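Local coordinates for Nrps/pks (PDB 4OPF), which is a ketosynthase domain of OzmH, an AT-less type I polyketide synthase, and probably takes part in building the oxazolomycin chain, at residues Asp25-Leu30 / Gly342-Val347; Leu304-Ala309 / Ser394-Gly399. One frame throughout, in Å; residues are numbered along the deposited sequence.

Overall arrangement
The four segments alternate along the chain: 25-30, 304-309, 342-347, 394-399. All belong to the one ketosynthase domain, and together they link distant parts of one thiolase-type fold. Contact 1 packs helix 24-33 on helix 338-352. Contact 2 sets helix 300-314 against the end of strand 390-396 in the large mixed sheet. The centres of the two contacts are about 22 Å apart; the nearest atoms are about 7 Å apart and do not touch. Helix 338-352 and strand 390-396 meet where Thr-346 touches Ala-391 and Val-393. Glu-293 forms a salt bridge with Lys-345 of contact 1 and pairs with Ser-394 of contact 2 by backbone hydrogen bonding, so a single strand, 291-293, neighbours both contacts.

Contact 1 of 2, residues Asp25-Leu30 / Gly342-Val347; sequences DAYWRL and GVIKTV
Tyr-27 has CG anti to its backbone nitrogen (chi1 -170°), and this carries the ring out from helix 24-33 to Ile-344 and Lys-345. In Ile-344 the CG2 branch is the one anti to the backbone N, and it meets the ring. The contact is a helix-helix packing in the thiolase-type fold of ketosynthases. Residues 342-347 are all buried, and Tyr-27 is the main link to them from helix 24-33. Ile-344 CG2 lies at the ring edge, near the ring plane, 3.8 Å from Tyr-27 CE2 and 3.9 Å from CD2. The phenol end points back toward the start of helix 338-352, with Tyr-27 OH 4.1 Å from Lys-345 CB. There the two side chains cross at about a right angle. The hydroxyl is hydrogen-bonded to Ala-341 O, one residue before the segment. A phenylalanine in place of Tyr-27 would probably leave Ala-341 O without this hydroxyl mate, so that the ring is held to helix 338-352 by apolar contact with less to fix its place. Phe-18 also meets the tyrosine ring, with the planes about 30° apart. Lys-345 runs extended away from helix 24-33. Its NZ forms a salt bridge with Glu-293 and a hydrogen bond with Tyr-291, which probably balances its buried charge. On the other flank of the helix, Gly-342 O accepts two bonds, from Thr-346 N and Thr-346 OG1. The donors come from opposite faces of the carbonyl plane, and OG1 stands 3.1 Å from Gly-342 O with a C=O...OG1 angle of 150°.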
loop_
_atom_site.group_PDB
_atom_site.type_symbol
_atom_site.label_atom_id
_atom_site.label_comp_id
_atom_site.label_asym_id
_atom_site.label_seq_id
_atom_site.Cartn_x
_atom_site.Cartn_y
_atom_site.Cartn_z
ATOM N N ASP A 25 -5.617 5.929 28.460
ATOM C CA ASP A 25 -5.246 6.220 29.820
ATOM C C ASP A 25 -5.112 4.905 30.575
ATOM O O ASP A 25 -4.178 4.740 31.332
ATOM C CB ASP A 25 -6.272 7.175 30.460
ATOM C CG ASP A 25 -6.121 8.618 29.946
ATOM O OD1 ASP A 25 -5.091 8.966 29.333
ATOM O OD2 ASP A 25 -7.038 9.413 30.151
ATOM N N ALA A 26 -6.027 3.968 30.352
ATOM C CA ALA A 26 -5.908 2.676 30.965
ATOM C C ALA A 26 -4.704 1.894 30.383
ATOM O O ALA A 26 -4.054 1.127 31.080
ATOM C CB ALA A 26 -7.215 1.892 30.849
ATOM N N TYR A 27 -4.406 2.080 29.102
ATOM C CA TYR A 27 -3.268 1.439 28.516
ATOM C C TYR A 27 -1.971 1.951 29.193
ATOM O O TYR A 27 -1.086 1.181 29.502
ATOM C CB TYR A 27 -3.270 1.670 27.004
ATOM C CG TYR A 27 -2.287 0.899 26.203
ATOM C CD1 TYR A 27 -2.098 -0.450 26.379
ATOM C CD2 TYR A 27 -1.600 1.517 25.191
ATOM C CE1 TYR A 27 -1.172 -1.147 25.592
ATOM C CE2 TYR A 27 -0.748 0.842 24.354
ATOM C CZ TYR A 27 -0.533 -0.497 24.556
ATOM O OH TYR A 27 0.385 -1.121 23.716
ATOM N N TRP A 28 -1.856 3.242 29.388
ATOM C CA TRP A 28 -0.721 3.805 30.052
ATOM C C TRP A 28 -0.608 3.288 31.475
ATOM O O TRP A 28 0.455 2.946 31.880
ATOM C CB TRP A 28 -0.769 5.323 30.064
ATOM C CG TRP A 28 0.388 5.902 30.804
ATOM C CD1 TRP A 28 0.349 6.566 32.006
ATOM C CD2 TRP A 28 1.771 5.784 30.457
ATOM N NE1 TRP A 28 1.637 6.895 32.390
ATOM C CE2 TRP A 28 2.516 6.448 31.447
ATOM C CE3 TRP A 28 2.447 5.235 29.369
ATOM C CZ2 TRP A 28 3.893 6.540 31.403
ATOM C CZ3 TRP A 28 3.827 5.380 29.287
ATOM C CH2 TRP A 28 4.529 5.987 30.310
ATOM N N ARG A 29 -1.706 3.191 32.211
ATOM C CA ARG A 29 -1.666 2.617 33.554
ATOM C C ARG A 29 -1.196 1.169 33.528
ATOM O O ARG A 29 -0.339 0.788 34.341
ATOM C CB ARG A 29 -3.014 2.731 34.302
ATOM C CG ARG A 29 -3.265 4.154 34.814
ATOM C CD ARG A 29 -4.479 4.316 35.708
ATOM N NE ARG A 29 -5.726 3.780 35.143
ATOM C CZ ARG A 29 -6.575 4.460 34.343
ATOM N NH1 ARG A 29 -7.690 3.864 33.891
ATOM N NH2 ARG A 29 -6.314 5.726 33.963
ATOM N N LEU A 30 -1.741 0.361 32.624
ATOM C CA LEU A 30 -1.336 -1.008 32.506
ATOM C C LEU A 30 0.186 -1.110 32.287
ATOM O O LEU A 30 0.884 -1.896 32.986
ATOM C CB LEU A 30 -2.071 -1.690 31.350
ATOM C CG LEU A 30 -1.718 -3.144 31.057
ATOM C CD1 LEU A 30 -2.556 -4.067 31.894
ATOM C CD2 LEU A 30 -1.935 -3.544 29.640
ATOM N N GLY A 342 2.650 -1.215 19.802
ATOM C CA GLY A 342 3.985 -0.783 20.024
ATOM C C GLY A 342 4.209 0.671 19.761
ATOM O O GLY A 342 4.847 1.320 20.558
ATOM N N VAL A 343 3.670 1.212 18.662
ATOM C CA VAL A 343 3.835 2.603 18.362
ATOM C C VAL A 343 3.128 3.449 19.403
ATOM O O VAL A 343 3.685 4.422 19.864
ATOM C CB VAL A 343 3.330 2.913 16.932
ATOM C CG1 VAL A 343 3.165 4.405 16.687
ATOM C CG2 VAL A 343 4.319 2.330 15.908
ATOM N N ILE A 344 1.925 3.069 19.806
ATOM C CA ILE A 344 1.162 3.858 20.799
ATOM C C ILE A 344 1.891 3.851 22.172
ATOM O O ILE A 344 2.026 4.905 22.808
ATOM C CB ILE A 344 -0.296 3.360 20.915
ATOM C CG1 ILE A 344 -1.042 3.750 19.610
ATOM C CG2 ILE A 344 -1.008 3.935 22.134
ATOM C CD1 ILE A 344 -2.438 3.200 19.496
ATOM N N LYS A 345 2.397 2.696 22.569
ATOM C CA LYS A 345 3.217 2.582 23.775
ATOM C C LYS A 345 4.386 3.563 23.767
ATOM O O LYS A 345 4.600 4.314 24.701
ATOM C CB LYS A 345 3.775 1.164 23.956
ATOM C CG LYS A 345 4.972 1.110 24.917
ATOM C CD LYS A 345 5.405 -0.323 25.170
ATOM C CE LYS A 345 6.801 -0.366 25.739
ATOM N NZ LYS A 345 7.209 -1.799 25.923
ATOM N N THR A 346 5.136 3.536 22.699
ATOM C CA THR A 346 6.283 4.422 22.557
ATOM C C THR A 346 5.899 5.892 22.522
ATOM O O THR A 346 6.607 6.685 23.102
ATOM C CB THR A 346 7.031 4.069 21.277
ATOM O OG1 THR A 346 7.457 2.715 21.395
ATOM C CG2 THR A 346 8.235 4.881 21.154
ATOM N N VAL A 347 4.786 6.256 21.848
ATOM C CA VAL A 347 4.330 7.620 21.835
ATOM C C VAL A 347 3.962 8.025 23.241
ATOM O O VAL A 347 4.298 9.102 23.682
ATOM C CB VAL A 347 3.122 7.830 20.886
ATOM C CG1 VAL A 347 2.474 9.189 21.147
ATOM C CG2 VAL A 347 3.569 7.627 19.427
#

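Contact 2 of 2, residues Leu304-Ala309 / Ser394-Gly399; sequences LIELKA and SSFADG
Glu-306 reaches from helix 300-314 toward Ser-394 and Phe-396 at the end of strand 390-396. Its CG is anti to the backbone N (chi1 180°), and the chain stays extended, which brings the carboxylate up to the strand. The close side is plain van der Waals contact. Glu-306 OE2 is 3.9 Å from Phe-396 CE2 and 4.1 Å from Ser-394 CB. The carboxylate approaches the ring obliquely, with the two planes 57° apart. A water closes the same buried side: it donates to Glu-306 OE2 at 2.6 Å and is hydrogen-bonded to Ser-394 OG, also at 2.6 Å. That hydroxyl is also hydrogen-bonded to His-404 ND1. The solvent side comes two residues beyond Phe-396, at Asp-398, which is exposed and poorly ordered, and Gly-399; neither touches helix segment 304-309. Asn-295 N bonds to Glu-306 OE2 and Ala-296 N to OE1, while Asn-295 OD1 accepts from Phe-396 N. Asn-295 appears to occupy the place of a histidine used by condensing ketosynthases, so this domain may not extend the chain in the usual way. Two backbone N-H groups and a water all donate to the buried carboxylate. That is likely to favour its charged form and to fix the turn after strand 291-293 against the helix.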
loop_
_atom_site.group_PDB
_atom_site.type_symbol
_atom_site.label_atom_id
_atom_site.label_comp_id
_atom_site.label_asym_id
_atom_site.label_seq_id
_atom_site.Cartn_x
_atom_site.Cartn_y
_atom_site.Cartn_z
ATOM N N LEU A 304 17.598 -14.065 19.531
ATOM C CA LEU A 304 19.027 -13.843 19.558
ATOM C C LEU A 304 19.500 -13.049 18.338
ATOM O O LEU A 304 20.318 -12.153 18.434
ATOM C CB LEU A 304 19.733 -15.185 19.589
ATOM C CG LEU A 304 21.247 -15.115 19.578
ATOM C CD1 LEU A 304 21.719 -14.395 20.837
ATOM C CD2 LEU A 304 21.839 -16.524 19.449
ATOM N N ILE A 305 18.996 -13.416 17.178
ATOM C CA ILE A 305 19.282 -12.685 15.957
ATOM C C ILE A 305 18.904 -11.218 16.107
ATOM O O ILE A 305 19.701 -10.306 15.743
ATOM C CB ILE A 305 18.581 -13.334 14.755
ATOM C CG1 ILE A 305 19.367 -14.604 14.390
ATOM C CG2 ILE A 305 18.458 -12.349 13.597
ATOM C CD1 ILE A 305 18.635 -15.514 13.437
ATOM N N GLU A 306 17.729 -10.982 16.668
ATOM C CA GLU A 306 17.283 -9.615 16.862
ATOM C C GLU A 306 18.215 -8.827 17.753
ATOM O O GLU A 306 18.535 -7.677 17.441
ATOM C CB GLU A 306 15.829 -9.495 17.370
ATOM C CG GLU A 306 15.473 -8.031 17.547
ATOM C CD GLU A 306 14.008 -7.694 17.950
ATOM O OE1 GLU A 306 13.327 -8.591 18.549
ATOM O OE2 GLU A 306 13.579 -6.492 17.693
ATOM N N LEU A 307 18.604 -9.398 18.882
ATOM C CA LEU A 307 19.482 -8.688 19.823
ATOM C C LEU A 307 20.870 -8.358 19.208
ATOM O O LEU A 307 21.387 -7.286 19.379
ATOM C CB LEU A 307 19.702 -9.528 21.074
ATOM C CG LEU A 307 18.472 -9.702 21.975
ATOM C CD1 LEU A 307 18.899 -10.560 23.132
ATOM C CD2 LEU A 307 17.903 -8.428 22.521
ATOM N N LYS A 308 21.430 -9.275 18.452
ATOM C CA LYS A 308 22.693 -9.011 17.765
ATOM C C LYS A 308 22.523 -7.974 16.697
ATOM O O LYS A 308 23.407 -7.180 16.479
ATOM C CB LYS A 308 23.220 -10.287 17.133
ATOM C CG LYS A 308 23.653 -11.285 18.195
ATOM C CD LYS A 308 24.221 -12.550 17.558
ATOM C CE LYS A 308 24.665 -13.543 18.641
ATOM N NZ LYS A 308 25.091 -14.879 18.107
ATOM N N ALA A 309 21.375 -7.949 16.031
ATOM C CA ALA A 309 21.188 -6.975 14.960
ATOM C C ALA A 309 21.023 -5.560 15.528
ATOM O O ALA A 309 21.578 -4.569 14.978
ATOM C CB ALA A 309 19.969 -7.348 14.115
ATOM N N SER A 394 10.053 -1.935 16.142
ATOM C CA SER A 394 10.321 -2.900 15.129
ATOM C C SER A 394 9.185 -3.851 14.988
ATOM O O SER A 394 8.581 -4.256 15.979
ATOM C CB SER A 394 11.511 -3.733 15.532
ATOM O OG SER A 394 12.686 -2.950 15.441
ATOM N N SER A 395 8.966 -4.311 13.767
ATOM C CA SER A 395 8.094 -5.437 13.538
ATOM C C SER A 395 8.594 -6.273 12.381
ATOM O O SER A 395 8.658 -5.780 11.270
ATOM C CB SER A 395 6.687 -4.893 13.234
ATOM O OG SER A 395 5.785 -5.966 13.183
ATOM N N PHE A 396 8.965 -7.530 12.637
ATOM C CA PHE A 396 9.589 -8.394 11.677
ATOM C C PHE A 396 8.680 -9.608 11.583
ATOM O O PHE A 396 8.595 -10.389 12.503
ATOM C CB PHE A 396 10.947 -8.833 12.130
ATOM C CG PHE A 396 11.901 -7.738 12.524
ATOM C CD1 PHE A 396 11.887 -6.486 11.953
ATOM C CD2 PHE A 396 12.859 -8.006 13.452
ATOM C CE1 PHE A 396 12.818 -5.531 12.298
ATOM C CE2 PHE A 396 13.776 -7.070 13.815
ATOM C CZ PHE A 396 13.768 -5.830 13.256
ATOM N N ALA A 397 7.936 -9.723 10.500
ATOM C CA ALA A 397 6.896 -10.723 10.346
ATOM C C ALA A 397 7.433 -11.972 9.709
ATOM O O ALA A 397 8.268 -11.911 8.842
ATOM C CB ALA A 397 5.786 -10.139 9.498
ATOM N N ASP A 398 6.910 -13.121 10.122
ATOM C CA ASP A 398 7.220 -14.417 9.498
ATOM C C ASP A 398 7.068 -14.454 7.973
ATOM O O ASP A 398 7.959 -14.970 7.281
ATOM C CB ASP A 398 6.384 -15.540 10.146
ATOM C CG ASP A 398 7.007 -16.049 11.457
ATOM O OD1 ASP A 398 8.202 -15.740 11.737
ATOM O OD2 ASP A 398 6.286 -16.754 12.203
ATOM N N GLY A 399 5.980 -13.885 7.462
ATOM C CA GLY A 399 5.837 -13.652 6.009
ATOM C C GLY A 399 7.016 -13.059 5.200
ATOM O O GLY A 399 7.078 -13.240 4.011
HETATM O O HOH W 1 14.529 -4.332 16.726
#